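Local coordinates for conserved exported protein (Bacteroides fragilis, PDB 3CLW) that is of unknown function but probably hydrolyses O-glycosidic bonds, at residues T225-L238 / N269-S281. Residues are numbered along the deposited sequence; the frame is centred on the assembly and turned at random.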
# COMPACT_ATOMS: atom_id res chain seq x y z
N THR A 225 2.91 -7.14 -18.08
CA THR A 225 3.05 -6.11 -17.04
C THR A 225 2.21 -4.88 -17.37
O THR A 225 2.13 -4.50 -18.52
CB THR A 225 4.55 -5.66 -16.87
OG1 THR A 225 5.39 -6.80 -16.58
CG2 THR A 225 4.68 -4.66 -15.75
N LYS A 226 1.62 -4.24 -16.36
CA LYS A 226 0.78 -3.08 -16.57
C LYS A 226 1.23 -1.84 -15.81
O LYS A 226 1.95 -1.92 -14.80
CB LYS A 226 -0.66 -3.42 -16.23
CG LYS A 226 -1.32 -4.37 -17.22
CD LYS A 226 -2.67 -4.74 -16.69
CE LYS A 226 -3.23 -6.04 -17.28
NZ LYS A 226 -3.33 -6.08 -18.78
N ILE A 227 0.78 -0.68 -16.28
CA ILE A 227 1.27 0.62 -15.83
C ILE A 227 0.29 1.23 -14.84
O ILE A 227 -0.89 1.38 -15.15
CB ILE A 227 1.40 1.61 -17.01
CG1 ILE A 227 2.26 1.02 -18.15
CG2 ILE A 227 1.93 2.96 -16.53
CD1 ILE A 227 1.94 1.68 -19.52
N LEU A 228 0.81 1.61 -13.67
CA LEU A 228 -0.01 2.18 -12.60
C LEU A 228 0.39 3.61 -12.30
O LEU A 228 1.56 3.90 -12.04
CB LEU A 228 0.09 1.33 -11.31
CG LEU A 228 -0.72 1.88 -10.11
CD1 LEU A 228 -2.24 1.90 -10.40
CD2 LEU A 228 -0.43 1.17 -8.79
N ILE A 229 -0.61 4.50 -12.30
CA ILE A 229 -0.44 5.91 -11.98
C ILE A 229 -1.65 6.34 -11.16
O ILE A 229 -2.62 5.63 -11.11
CB ILE A 229 -0.29 6.78 -13.30
CG1 ILE A 229 -1.53 6.62 -14.19
CG2 ILE A 229 0.97 6.36 -14.07
CD1 ILE A 229 -1.82 7.79 -15.09
N PRO A 230 -1.64 7.56 -10.58
CA PRO A 230 -0.55 8.53 -10.48
C PRO A 230 0.22 8.56 -9.16
O PRO A 230 1.19 9.31 -9.06
CB PRO A 230 -1.27 9.86 -10.69
CG PRO A 230 -2.62 9.61 -10.05
CD PRO A 230 -2.94 8.15 -10.16
N GLU A 231 -0.22 7.80 -8.16
CA GLU A 231 0.47 7.80 -6.84
C GLU A 231 0.52 9.20 -6.23
O GLU A 231 1.54 9.59 -5.60
CB GLU A 231 1.90 7.24 -6.94
CG GLU A 231 2.00 5.89 -7.62
CD GLU A 231 1.91 4.70 -6.66
OE1 GLU A 231 2.28 3.58 -7.09
OE2 GLU A 231 1.49 4.89 -5.48
N VAL A 232 -0.56 9.95 -6.39
CA VAL A 232 -0.65 11.28 -5.75
C VAL A 232 -0.57 11.21 -4.20
O VAL A 232 -1.17 10.33 -3.58
CB VAL A 232 -1.89 12.14 -6.23
CG1 VAL A 232 -1.63 12.74 -7.66
CG2 VAL A 232 -3.18 11.38 -6.16
N GLY A 233 0.16 12.14 -3.61
CA GLY A 233 0.38 12.11 -2.16
C GLY A 233 -0.84 12.34 -1.29
O GLY A 233 -0.86 11.96 -0.12
N ASP A 234 -1.86 12.95 -1.88
CA ASP A 234 -3.08 13.34 -1.17
C ASP A 234 -4.23 13.06 -2.14
O ASP A 234 -4.15 13.43 -3.34
CB ASP A 234 -3.01 14.83 -0.77
CG ASP A 234 -4.14 15.26 0.20
OD1 ASP A 234 -5.30 14.83 0.02
OD2 ASP A 234 -3.86 16.05 1.12
N MET A 235 -5.29 12.40 -1.66
CA MET A 235 -6.42 12.03 -2.52
C MET A 235 -7.11 13.29 -3.12
O MET A 235 -7.90 13.18 -4.04
CB MET A 235 -7.43 11.16 -1.75
CG MET A 235 -7.03 9.69 -1.52
SD MET A 235 -7.88 8.94 -0.08
CE MET A 235 -7.79 7.22 -0.57
N LYS A 236 -6.79 14.48 -2.62
CA LYS A 236 -7.48 15.71 -3.09
C LYS A 236 -7.07 16.03 -4.52
O LYS A 236 -7.84 16.59 -5.26
CB LYS A 236 -7.26 16.91 -2.16
CG LYS A 236 -5.90 17.53 -2.25
CD LYS A 236 -5.69 18.63 -1.24
CE LYS A 236 -4.24 19.09 -1.30
NZ LYS A 236 -3.95 20.29 -0.43
N TYR A 237 -5.86 15.62 -4.90
CA TYR A 237 -5.37 15.78 -6.27
C TYR A 237 -6.11 14.90 -7.29
O TYR A 237 -5.87 15.01 -8.48
CB TYR A 237 -3.87 15.52 -6.30
CG TYR A 237 -3.09 16.60 -5.60
CD1 TYR A 237 -2.78 17.80 -6.25
CD2 TYR A 237 -2.66 16.43 -4.28
CE1 TYR A 237 -2.06 18.79 -5.60
CE2 TYR A 237 -1.95 17.40 -3.64
CZ TYR A 237 -1.65 18.59 -4.29
OH TYR A 237 -0.92 19.57 -3.63
N LEU A 238 -6.98 14.02 -6.82
CA LEU A 238 -7.80 13.24 -7.73
C LEU A 238 -8.92 14.08 -8.38
O LEU A 238 -9.51 13.68 -9.40
CB LEU A 238 -8.37 12.01 -7.03
CG LEU A 238 -7.34 10.94 -6.59
CD1 LEU A 238 -8.02 9.76 -6.01
CD2 LEU A 238 -6.41 10.51 -7.75
N ASN A 269 -1.60 -1.13 -22.36
CA ASN A 269 -0.84 -1.71 -21.24
C ASN A 269 -1.03 -0.97 -19.93
O ASN A 269 -0.32 -1.23 -18.95
CB ASN A 269 0.64 -1.86 -21.60
CG ASN A 269 0.86 -2.79 -22.74
OD1 ASN A 269 0.38 -3.93 -22.71
ND2 ASN A 269 1.57 -2.34 -23.77
N LEU A 270 -1.99 -0.04 -19.93
CA LEU A 270 -2.39 0.65 -18.71
C LEU A 270 -3.10 -0.33 -17.80
O LEU A 270 -3.99 -1.06 -18.25
CB LEU A 270 -3.35 1.80 -19.01
CG LEU A 270 -3.79 2.67 -17.81
CD1 LEU A 270 -2.74 3.71 -17.40
CD2 LEU A 270 -5.17 3.34 -18.08
N PHE A 271 -2.71 -0.35 -16.53
CA PHE A 271 -3.53 -0.97 -15.52
C PHE A 271 -4.72 -0.06 -15.26
O PHE A 271 -4.53 1.11 -14.87
CB PHE A 271 -2.72 -1.18 -14.24
CG PHE A 271 -3.49 -1.84 -13.14
CD1 PHE A 271 -4.46 -2.83 -13.42
CD2 PHE A 271 -3.22 -1.53 -11.80
CE1 PHE A 271 -5.15 -3.45 -12.39
CE2 PHE A 271 -3.93 -2.15 -10.76
CZ PHE A 271 -4.90 -3.09 -11.07
N ASN A 272 -5.93 -0.59 -15.46
CA ASN A 272 -7.13 0.22 -15.41
C ASN A 272 -7.57 0.44 -13.96
O ASN A 272 -8.49 -0.21 -13.45
CB ASN A 272 -8.26 -0.40 -16.27
CG ASN A 272 -9.55 0.43 -16.27
OD1 ASN A 272 -9.52 1.66 -16.21
ND2 ASN A 272 -10.69 -0.26 -16.35
N CYS A 273 -6.92 1.42 -13.35
CA CYS A 273 -6.90 1.60 -11.90
C CYS A 273 -6.20 2.92 -11.63
O CYS A 273 -5.21 3.27 -12.27
CB CYS A 273 -6.12 0.46 -11.22
SG CYS A 273 -6.05 0.53 -9.42
N VAL A 274 -6.74 3.67 -10.67
CA VAL A 274 -6.13 4.92 -10.20
C VAL A 274 -5.49 4.64 -8.82
O VAL A 274 -6.14 4.05 -7.94
CB VAL A 274 -7.21 6.01 -10.06
CG1 VAL A 274 -6.67 7.30 -9.45
CG2 VAL A 274 -7.89 6.27 -11.38
N ALA A 275 -4.24 5.04 -8.64
CA ALA A 275 -3.55 4.90 -7.35
C ALA A 275 -3.35 6.23 -6.66
O ALA A 275 -2.79 7.16 -7.25
CB ALA A 275 -2.16 4.20 -7.52
N ALA A 276 -3.79 6.31 -5.42
CA ALA A 276 -3.50 7.47 -4.58
C ALA A 276 -3.20 7.03 -3.15
O ALA A 276 -3.56 5.93 -2.73
CB ALA A 276 -4.67 8.48 -4.59
N HIS A 277 -2.55 7.92 -2.41
CA HIS A 277 -2.15 7.68 -1.02
C HIS A 277 -3.15 8.25 -0.04
O HIS A 277 -3.83 9.23 -0.33
CB HIS A 277 -0.75 8.26 -0.80
CG HIS A 277 0.27 7.73 -1.76
ND1 HIS A 277 1.55 8.23 -1.86
CD2 HIS A 277 0.17 6.77 -2.71
CE1 HIS A 277 2.20 7.58 -2.81
NE2 HIS A 277 1.40 6.67 -3.32
N ASP A 278 -3.24 7.60 1.12
CA ASP A 278 -4.17 7.96 2.20
C ASP A 278 -3.75 9.18 3.02
O ASP A 278 -4.53 9.67 3.84
CB ASP A 278 -4.29 6.79 3.17
CG ASP A 278 -5.06 5.65 2.59
OD1 ASP A 278 -6.28 5.82 2.33
OD2 ASP A 278 -4.46 4.57 2.42
N TYR A 279 -2.53 9.65 2.84
CA TYR A 279 -2.01 10.75 3.63
C TYR A 279 -2.94 11.97 3.71
O TYR A 279 -3.60 12.30 2.73
CB TYR A 279 -0.65 11.18 3.08
CG TYR A 279 0.41 10.09 3.13
CD1 TYR A 279 0.93 9.66 4.37
CD2 TYR A 279 0.91 9.52 1.96
CE1 TYR A 279 1.91 8.67 4.44
CE2 TYR A 279 1.89 8.52 2.02
CZ TYR A 279 2.39 8.10 3.27
OH TYR A 279 3.37 7.14 3.36
N TRP A 280 -3.00 12.60 4.89
CA TRP A 280 -3.74 13.86 5.15
C TRP A 280 -5.24 13.82 4.97
O TRP A 280 -5.90 14.86 4.93
CB TRP A 280 -3.13 15.05 4.40
CG TRP A 280 -1.66 14.97 4.34
CD1 TRP A 280 -0.91 14.79 3.22
CD2 TRP A 280 -0.76 14.99 5.45
NE1 TRP A 280 0.43 14.71 3.55
CE2 TRP A 280 0.55 14.83 4.92
CE3 TRP A 280 -0.91 15.14 6.84
CZ2 TRP A 280 1.71 14.82 5.73
CZ3 TRP A 280 0.24 15.11 7.67
CH2 TRP A 280 1.54 14.96 7.11
N SER A 281 -5.82 12.64 4.89
CA SER A 281 -7.24 12.54 4.66
C SER A 281 -7.87 11.50 5.59
O SER A 281 -9.02 11.12 5.41
CB SER A 281 -7.55 12.23 3.17
OG SER A 281 -7.07 10.93 2.77
O HOH W 1 0.23 -5.65 -20.40
O HOH W 2 -3.20 3.29 -13.67
O HOH W 3 -5.08 11.22 0.84
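A beta bulge with a cis peptide bond before Pro230 interrupts the pairing of two neighbouring parallel strands, 226-232 and 270-276, in the TIM barrel expected of a family 30 glycoside hydrolase. The register slips by one residue between Pro230, paired with Ala275, and Val232, paired with Ala276, and Glu231 takes up the extra position with positive phi (58°). Its backbone N gives only a weak bond to Ala275 O, whereas Ala275 N donates to Ile229 O at 3.0 Å. Beyond the bulge the ladder resumes, with His277 N donating to Val232 O.

The bulge also sets Glu231 beside His277. A bend at chi2 (-92°) carries the carboxylate to the imidazole, and His277 NE2 donates to Glu231 OE2 over 2.8 Å. The bond runs in the ring plane but meets the carboxylate on its anti side, the two planes being 68° apart. Glu231 O lies over one ring face. Ser311 also bonds OE2, Arg69 and Ser182 hold OE1, and Glu186 takes His277 ND1, giving a polar cluster that fixes both groups.

Apolar packing flanks the ladder. Leu228 sets both methyls against Ala275 CB, each at 3.7 Å, while Leu238 CD2 and Val274 CG1 meet tip to tip at 3.6 Å. Helix 251-256 adds Ile251 and Phe256 beside this second pair. Where the strands end, a water accepts from Met235 N at 2.8 Å and from Ser281 OG, and donates to His277 O and Tyr279 O, each 2.6 Å from the water oxygen.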